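Long-range contacts in ileal bile acid-binding protein (Danio rerio, PDB 3ELZ), which probably carries bile acids, and perhaps fatty acids, through the cytoplasm, binding them inside a beta barrel: residues K9-S14 and K39-I44; D50-Q55 and T64-V69. All coordinates share one frame; numbering follows the deposited sequence.

Contact 1. Residues K9-S14 and K39-I44; sequences KWETES and KLVTEI
Trp10 and Thr42 face each other as an antiparallel hydrogen-bonded pair, tied by two backbone bonds: Trp10 N to Thr42 O at 2.7 Å and Thr42 N to Trp10 O at 2.8 Å. Thr42 O also sits at the edge of the Trp10 indole, in its plane. On the same face Ile44 reaches the ring obliquely, its CD1 3.8 Å from CD1 of Trp10.

Two residues further along, Leu40 O accepts a bond from Thr12 N (2.9 Å). Thr12 OG1, turned beside its own backbone N (chi1 -58°), adds a weak bond to that same oxygen at 3.3 Å. Lys39 CG lies 3.1 Å from Thr12 O, and the bend at chi2 keeps CD and CE beside the same carbonyl. The face bearing Lys9, Glu11 and Val41 is more open, and there CG1 of Val41 meets CE of the extended Lys9 at 3.7 Å while its CG2 faces the Glu11 chain.

Strands 8-16 and 41-47 are neighbours in the ten-stranded antiparallel barrel of the fatty-acid binding proteins, and the two helices that cap such barrels lie in the chain between them. The short segments here run at 154° to each other.

The second shell fixes the indole, since its NE1 is hydrogen-bonded to Phe6 O and the ring packs on Leu112. On its other edge, strand 8-16 has a classic beta bulge, Glu13 and Ser14 both facing Thr130 of strand 124-133, and the Glu13 carboxylate forms a salt bridge with Lys111.

Contact 2. Residues D50-Q55 and T64-V69; sequences DFTWTQ and TNKFIV. With CHD (cholic acid), chain D.
Phe51 lays its CB over one face of the Phe67 ring, 3.7 Å from the centroid, a CH-pi contact within the beta hairpin of strands 50-57 and 61-68, part of the fatty-acid binding protein barrel. The two phenyl planes are near parallel, at 8°, but slid so far apart that the rings barely overlap. Phe67 CG stands between its backbone N and carbonyl carbon (chi1 63°), a crowded position that carries the ring across to the Phe51 side chain. Here the packing is close: CZ of Phe67 approaches Phe51 CB to 3.4 Å, and the edge of the Phe67 ring is turned to CE3 of Trp53. These aromatics look into the barrel, where cholic acid rests its C6 over one face of the Trp53 indole, 3.5 Å from CG, and its C19 meets Phe67 CE1. Tyr101, Leu94 and Val78 hydrogen-bond this ligand.

The opposite face, carrying Asp50, Thr52, Thr54, Thr64, Lys66 and Ile68, is polar and lies more open to solvent. Lys66 folds over it through bends at chi2, chi3 and chi4, bringing NZ to Thr52 OG1 (2.8 Å) and into a salt bridge with Asp50. Lys66 NZ meets Asp50 OD2 on its syn side at 2.9 Å, somewhat out of the carboxylate plane, and bonds OD1 only weakly. An alanine in place of Asp50 would probably leave the Lys66 ammonium without its paired charge and freer to swing off the strand. Further along, the Thr54 and Thr64 hydroxyls share a hydrogen bond, OG1 to OG1. Phe51 O takes two donors: Phe67 N lies in its carbonyl plane, whereas Lys66 NZ, 3.0 Å from Phe51 O, sits above that plane, 63° out of it.

Contact 1 closes before contact 2 opens along the chain, and their centres lie 15 Å apart in the same antiparallel sheet. Four successive neighbours, strands 8-16, 41-47, 50-57 and 61-68, are thereby joined, with 41-47 and 50-57 making the junction between the contacts. Three pieces of evidence mark that seam: a probable hydrogen bond from Glu43 N to Thr54 O at 2.7 Å, Thr42 CG2 against Trp53 NE1 at 3.5 Å, and Ile44 CD1 against Trp53 CH2 at 3.6 Å. The inward side chains thus form one continuous stretch of wall, with Leu40 of contact 1 touching Gln55, a cholate-binding residue of contact 2.

Contact 1. Residues K9-S14 and K39-I44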
loop_
_atom_site.group_PDB
_atom_site.type_symbol
_atom_site.label_atom_id
_atom_site.label_comp_id
_atom_site.label_asym_id
_atom_site.label_seq_id
_atom_site.Cartn_x
_atom_site.Cartn_y
_atom_site.Cartn_z
ATOM N N LYS A 9 0.388 -11.469 -9.278
ATOM C CA LYS A 9 1.476 -10.510 -9.398
ATOM C C LYS A 9 0.959 -9.236 -10.071
ATOM O O LYS A 9 0.315 -9.298 -11.121
ATOM C CB LYS A 9 2.620 -11.151 -10.198
ATOM C CG LYS A 9 3.942 -10.396 -10.206
ATOM C CD LYS A 9 4.949 -11.093 -11.132
ATOM C CE LYS A 9 6.042 -10.144 -11.627
ATOM N NZ LYS A 9 7.067 -10.850 -12.462
ATOM N N TRP A 10 1.235 -8.089 -9.449
ATOM C CA TRP A 10 0.721 -6.788 -9.905
ATOM C C TRP A 10 1.851 -5.778 -10.110
ATOM O O TRP A 10 2.864 -5.837 -9.419
ATOM C CB TRP A 10 -0.274 -6.226 -8.895
ATOM C CG TRP A 10 -1.393 -7.155 -8.547
ATOM C CD1 TRP A 10 -1.365 -8.166 -7.624
ATOM C CD2 TRP A 10 -2.714 -7.152 -9.101
ATOM N NE1 TRP A 10 -2.584 -8.797 -7.577
ATOM C CE2 TRP A 10 -3.432 -8.194 -8.471
ATOM C CE3 TRP A 10 -3.360 -6.376 -10.076
ATOM C CZ2 TRP A 10 -4.768 -8.478 -8.781
ATOM C CZ3 TRP A 10 -4.688 -6.657 -10.384
ATOM C CH2 TRP A 10 -5.376 -7.697 -9.738
ATOM N N GLU A 11 1.670 -4.852 -11.052
ATOM C CA GLU A 11 2.700 -3.852 -11.358
ATOM C C GLU A 11 2.115 -2.443 -11.462
ATOM O O GLU A 11 1.097 -2.241 -12.121
ATOM C CB GLU A 11 3.445 -4.219 -12.649
ATOM C CG GLU A 11 4.643 -3.314 -12.956
ATOM C CD GLU A 11 5.424 -3.749 -14.189
ATOM O OE1 GLU A 11 4.827 -3.834 -15.284
ATOM O OE2 GLU A 11 6.643 -3.997 -14.061
ATOM N N THR A 12 2.764 -1.476 -10.817
ATOM C CA THR A 12 2.284 -0.090 -10.825
ATOM C C THR A 12 2.167 0.436 -12.263
ATOM O O THR A 12 3.076 0.248 -13.080
ATOM C CB THR A 12 3.185 0.854 -9.969
ATOM O OG1 THR A 12 3.237 0.381 -8.618
ATOM C CG2 THR A 12 2.626 2.288 -9.946
ATOM N N GLU A 13 1.037 1.066 -12.571
ATOM C CA GLU A 13 0.873 1.746 -13.850
ATOM C C GLU A 13 0.595 3.243 -13.694
ATOM O O GLU A 13 0.940 4.023 -14.579
ATOM C CB GLU A 13 -0.191 1.061 -14.726
ATOM C CG GLU A 13 -1.603 1.041 -14.137
ATOM C CD GLU A 13 -2.680 0.727 -15.162
ATOM O OE1 GLU A 13 -2.352 0.318 -16.289
ATOM O OE2 GLU A 13 -3.870 0.894 -14.837
ATOM N N SER A 14 -0.024 3.644 -12.582
ATOM C CA SER A 14 -0.244 5.071 -12.300
ATOM C C SER A 14 -0.210 5.416 -10.812
ATOM O O SER A 14 -0.518 4.584 -9.960
ATOM C CB SER A 14 -1.543 5.583 -12.952
ATOM O OG SER A 14 -2.703 5.119 -12.280
ATOM N N LYS A 39 8.244 1.950 -10.657
ATOM C CA LYS A 39 7.151 0.980 -10.818
ATOM C C LYS A 39 7.279 -0.230 -9.883
ATOM O O LYS A 39 8.083 -1.128 -10.115
ATOM C CB LYS A 39 7.063 0.515 -12.280
ATOM C CG LYS A 39 6.034 1.245 -13.172
ATOM C CD LYS A 39 5.781 2.705 -12.771
ATOM C CE LYS A 39 4.886 3.435 -13.781
ATOM N NZ LYS A 39 5.662 3.890 -14.973
ATOM N N LEU A 40 6.470 -0.242 -8.831
ATOM C CA LEU A 40 6.487 -1.309 -7.833
ATOM C C LEU A 40 5.800 -2.588 -8.326
ATOM O O LEU A 40 4.735 -2.534 -8.941
ATOM C CB LEU A 40 5.812 -0.818 -6.542
ATOM C CG LEU A 40 5.599 -1.823 -5.401
ATOM C CD1 LEU A 40 6.908 -2.180 -4.703
ATOM C CD2 LEU A 40 4.598 -1.277 -4.407
ATOM N N VAL A 41 6.409 -3.734 -8.038
ATOM C CA VAL A 41 5.765 -5.032 -8.267
ATOM C C VAL A 41 5.278 -5.589 -6.925
ATOM O O VAL A 41 6.052 -5.686 -5.971
ATOM C CB VAL A 41 6.710 -6.031 -9.017
ATOM C CG1 VAL A 41 6.108 -7.433 -9.094
ATOM C CG2 VAL A 41 7.020 -5.517 -10.418
ATOM N N THR A 42 3.986 -5.916 -6.864
ATOM C CA THR A 42 3.339 -6.477 -5.674
ATOM C C THR A 42 2.940 -7.933 -5.942
ATOM O O THR A 42 2.357 -8.228 -6.981
ATOM C CB THR A 42 2.051 -5.694 -5.299
ATOM O OG1 THR A 42 2.334 -4.293 -5.196
ATOM C CG2 THR A 42 1.472 -6.198 -3.978
ATOM N N GLU A 43 3.252 -8.825 -4.999
ATOM C CA GLU A 43 2.924 -10.249 -5.102
ATOM C C GLU A 43 2.066 -10.699 -3.908
ATOM O O GLU A 43 2.509 -10.642 -2.762
ATOM C CB GLU A 43 4.213 -11.071 -5.187
ATOM C CG GLU A 43 4.012 -12.538 -5.481
ATOM C CD GLU A 43 5.323 -13.289 -5.645
ATOM O OE1 GLU A 43 5.309 -14.532 -5.514
ATOM O OE2 GLU A 43 6.364 -12.644 -5.911
ATOM N N ILE A 44 0.843 -11.148 -4.182
ATOM C CA ILE A 44 -0.122 -11.437 -3.112
ATOM C C ILE A 44 -0.578 -12.894 -3.121
ATOM O O ILE A 44 -0.949 -13.420 -4.162
ATOM C CB ILE A 44 -1.378 -10.501 -3.189
ATOM C CG1 ILE A 44 -0.966 -9.024 -3.195
ATOM C CG2 ILE A 44 -2.372 -10.802 -2.054
ATOM C CD1 ILE A 44 -2.016 -8.095 -3.844
#

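Contact 2. Residues D50-Q55 and T64-V69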
loop_
_atom_site.group_PDB
_atom_site.type_symbol
_atom_site.label_atom_id
_atom_site.label_comp_id
_atom_site.label_asym_id
_atom_site.label_seq_id
_atom_site.Cartn_x
_atom_site.Cartn_y
_atom_site.Cartn_z
ATOM N N ASP A 50 -6.226 -15.047 5.628
ATOM C CA ASP A 50 -4.783 -14.900 5.658
ATOM C C ASP A 50 -4.260 -14.314 4.352
ATOM O O ASP A 50 -4.612 -14.775 3.263
ATOM C CB ASP A 50 -4.103 -16.241 5.963
ATOM C CG ASP A 50 -2.583 -16.126 6.024
ATOM O OD1 ASP A 50 -1.907 -16.737 5.166
ATOM O OD2 ASP A 50 -2.063 -15.405 6.911
ATOM N N PHE A 51 -3.420 -13.290 4.481
ATOM C CA PHE A 51 -2.758 -12.659 3.338
ATOM C C PHE A 51 -1.248 -12.647 3.512
ATOM O O PHE A 51 -0.752 -12.372 4.603
ATOM C CB PHE A 51 -3.234 -11.213 3.168
ATOM C CG PHE A 51 -4.620 -11.084 2.608
ATOM C CD1 PHE A 51 -5.738 -11.208 3.435
ATOM C CD2 PHE A 51 -4.812 -10.814 1.254
ATOM C CE1 PHE A 51 -7.031 -11.079 2.917
ATOM C CE2 PHE A 51 -6.102 -10.686 0.729
ATOM C CZ PHE A 51 -7.208 -10.820 1.566
ATOM N N THR A 52 -0.537 -12.947 2.430
ATOM C CA THR A 52 0.899 -12.697 2.327
ATOM C C THR A 52 1.084 -11.660 1.219
ATOM O O THR A 52 0.587 -11.832 0.107
ATOM C CB THR A 52 1.703 -13.977 2.032
ATOM O OG1 THR A 52 1.249 -15.035 2.885
ATOM C CG2 THR A 52 3.198 -13.744 2.264
ATOM N N TRP A 53 1.789 -10.578 1.539
ATOM C CA TRP A 53 1.786 -9.368 0.712
ATOM C C TRP A 53 3.226 -8.900 0.521
ATOM O O TRP A 53 3.868 -8.410 1.446
ATOM C CB TRP A 53 0.935 -8.289 1.388
ATOM C CG TRP A 53 0.398 -7.202 0.477
ATOM C CD1 TRP A 53 1.100 -6.154 -0.063
ATOM C CD2 TRP A 53 -0.957 -7.043 0.037
ATOM N NE1 TRP A 53 0.267 -5.363 -0.819
ATOM C CE2 TRP A 53 -1.001 -5.882 -0.776
ATOM C CE3 TRP A 53 -2.140 -7.769 0.242
ATOM C CZ2 TRP A 53 -2.181 -5.433 -1.386
ATOM C CZ3 TRP A 53 -3.310 -7.323 -0.366
ATOM C CH2 TRP A 53 -3.322 -6.161 -1.167
ATOM N N THR A 54 3.724 -9.071 -0.695
ATOM C CA THR A 54 5.144 -8.922 -0.970
ATOM C C THR A 54 5.379 -7.802 -1.971
ATOM O O THR A 54 4.693 -7.717 -2.994
ATOM C CB THR A 54 5.737 -10.261 -1.412
ATOM O OG1 THR A 54 5.539 -11.204 -0.356
ATOM C CG2 THR A 54 7.235 -10.161 -1.698
ATOM N N GLN A 55 6.320 -6.920 -1.642
ATOM C CA GLN A 55 6.592 -5.750 -2.470
ATOM C C GLN A 55 8.069 -5.679 -2.817
ATOM O O GLN A 55 8.933 -5.712 -1.933
ATOM C CB GLN A 55 6.126 -4.472 -1.777
ATOM C CG GLN A 55 4.625 -4.406 -1.526
ATOM C CD GLN A 55 4.260 -3.359 -0.503
ATOM O OE1 GLN A 55 4.888 -3.263 0.553
ATOM N NE2 GLN A 55 3.239 -2.570 -0.801
ATOM N N THR A 64 7.895 -8.048 2.859
ATOM C CA THR A 64 6.775 -8.969 3.007
ATOM C C THR A 64 5.922 -8.696 4.262
ATOM O O THR A 64 6.425 -8.681 5.381
ATOM C CB THR A 64 7.244 -10.432 2.973
ATOM O OG1 THR A 64 7.813 -10.717 1.688
ATOM C CG2 THR A 64 6.081 -11.388 3.226
ATOM N N ASN A 65 4.627 -8.484 4.055
ATOM C CA ASN A 65 3.677 -8.431 5.161
ATOM C C ASN A 65 2.815 -9.686 5.231
ATOM O O ASN A 65 2.464 -10.274 4.214
ATOM C CB ASN A 65 2.812 -7.162 5.103
ATOM C CG ASN A 65 3.539 -5.947 5.618
ATOM O OD1 ASN A 65 4.003 -5.108 4.842
ATOM N ND2 ASN A 65 3.674 -5.857 6.931
ATOM N N LYS A 66 2.529 -10.121 6.450
ATOM C CA LYS A 66 1.678 -11.278 6.686
ATOM C C LYS A 66 0.659 -10.931 7.733
ATOM O O LYS A 66 1.017 -10.517 8.835
ATOM C CB LYS A 66 2.490 -12.495 7.147
ATOM C CG LYS A 66 2.876 -13.414 6.024
ATOM C CD LYS A 66 2.852 -14.882 6.454
ATOM C CE LYS A 66 1.422 -15.392 6.634
ATOM N NZ LYS A 66 0.493 -14.898 5.565
ATOM N N PHE A 67 -0.612 -11.105 7.390
ATOM C CA PHE A 67 -1.687 -10.729 8.285
ATOM C C PHE A 67 -2.957 -11.537 8.063
ATOM O O PHE A 67 -3.200 -12.083 6.978
ATOM C CB PHE A 67 -1.978 -9.216 8.173
ATOM C CG PHE A 67 -2.462 -8.784 6.812
ATOM C CD1 PHE A 67 -1.553 -8.419 5.816
ATOM C CD2 PHE A 67 -3.819 -8.744 6.524
ATOM C CE1 PHE A 67 -2.001 -8.027 4.549
ATOM C CE2 PHE A 67 -4.273 -8.345 5.260
ATOM C CZ PHE A 67 -3.360 -7.983 4.277
ATOM N N ILE A 68 -3.753 -11.599 9.125
ATOM C CA ILE A 68 -5.073 -12.204 9.123
ATOM C C ILE A 68 -6.032 -11.057 9.387
ATOM O O ILE A 68 -5.797 -10.228 10.269
ATOM C CB ILE A 68 -5.202 -13.321 10.209
ATOM C CG1 ILE A 68 -4.344 -14.536 9.849
ATOM C CG2 ILE A 68 -6.658 -13.785 10.399
ATOM C CD1 ILE A 68 -2.892 -14.400 10.207
ATOM N N VAL A 69 -7.081 -10.997 8.579
ATOM C CA VAL A 69 -8.144 -10.016 8.716
ATOM C C VAL A 69 -8.731 -10.060 10.124
ATOM O O VAL A 69 -9.164 -11.111 10.581
ATOM C CB VAL A 69 -9.273 -10.285 7.680
ATOM C CG1 VAL A 69 -10.496 -9.399 7.953
ATOM C CG2 VAL A 69 -8.759 -10.074 6.270
HETATM C C1 CHD D . -3.033 -3.323 5.512
HETATM C C2 CHD D . -3.933 -2.418 4.652
HETATM C C3 CHD D . -4.257 -3.066 3.309
HETATM O O3 CHD D . -4.962 -2.102 2.529
HETATM C C4 CHD D . -2.990 -3.525 2.554
HETATM C C5 CHD D . -2.004 -4.335 3.449
HETATM C C6 CHD D . -0.724 -4.670 2.643
HETATM C C7 CHD D . 0.329 -3.538 2.602
HETATM O O7 CHD D . -0.009 -2.588 1.589
HETATM C C8 CHD D . 0.549 -2.832 3.962
HETATM C C9 CHD D . -0.790 -2.458 4.664
HETATM C C10 CHD D . -1.704 -3.696 4.852
HETATM C C11 CHD D . -0.603 -1.638 5.984
HETATM C C12 CHD D . 0.352 -0.443 5.817
HETATM O O12 CHD D . -0.277 0.577 5.040
HETATM C C13 CHD D . 1.689 -0.862 5.175
HETATM C C14 CHD D . 1.399 -1.568 3.820
HETATM C C15 CHD D . 2.801 -1.745 3.224
HETATM C C16 CHD D . 3.480 -0.410 3.583
HETATM C C17 CHD D . 2.497 0.307 4.572
HETATM C C18 CHD D . 2.519 -1.720 6.173
HETATM C C19 CHD D . -1.000 -4.735 5.765
HETATM C C20 CHD D . 3.239 1.251 5.557
HETATM C C21 CHD D . 2.396 1.921 6.666
HETATM C C22 CHD D . 3.959 2.323 4.764
HETATM C C23 CHD D . 5.421 2.197 5.186
HETATM O O25 CHD D . 6.837 3.248 3.695
HETATM C C24 CHD D . 6.307 2.156 3.964
HETATM O O26 CHD D . 6.433 1.058 3.346
#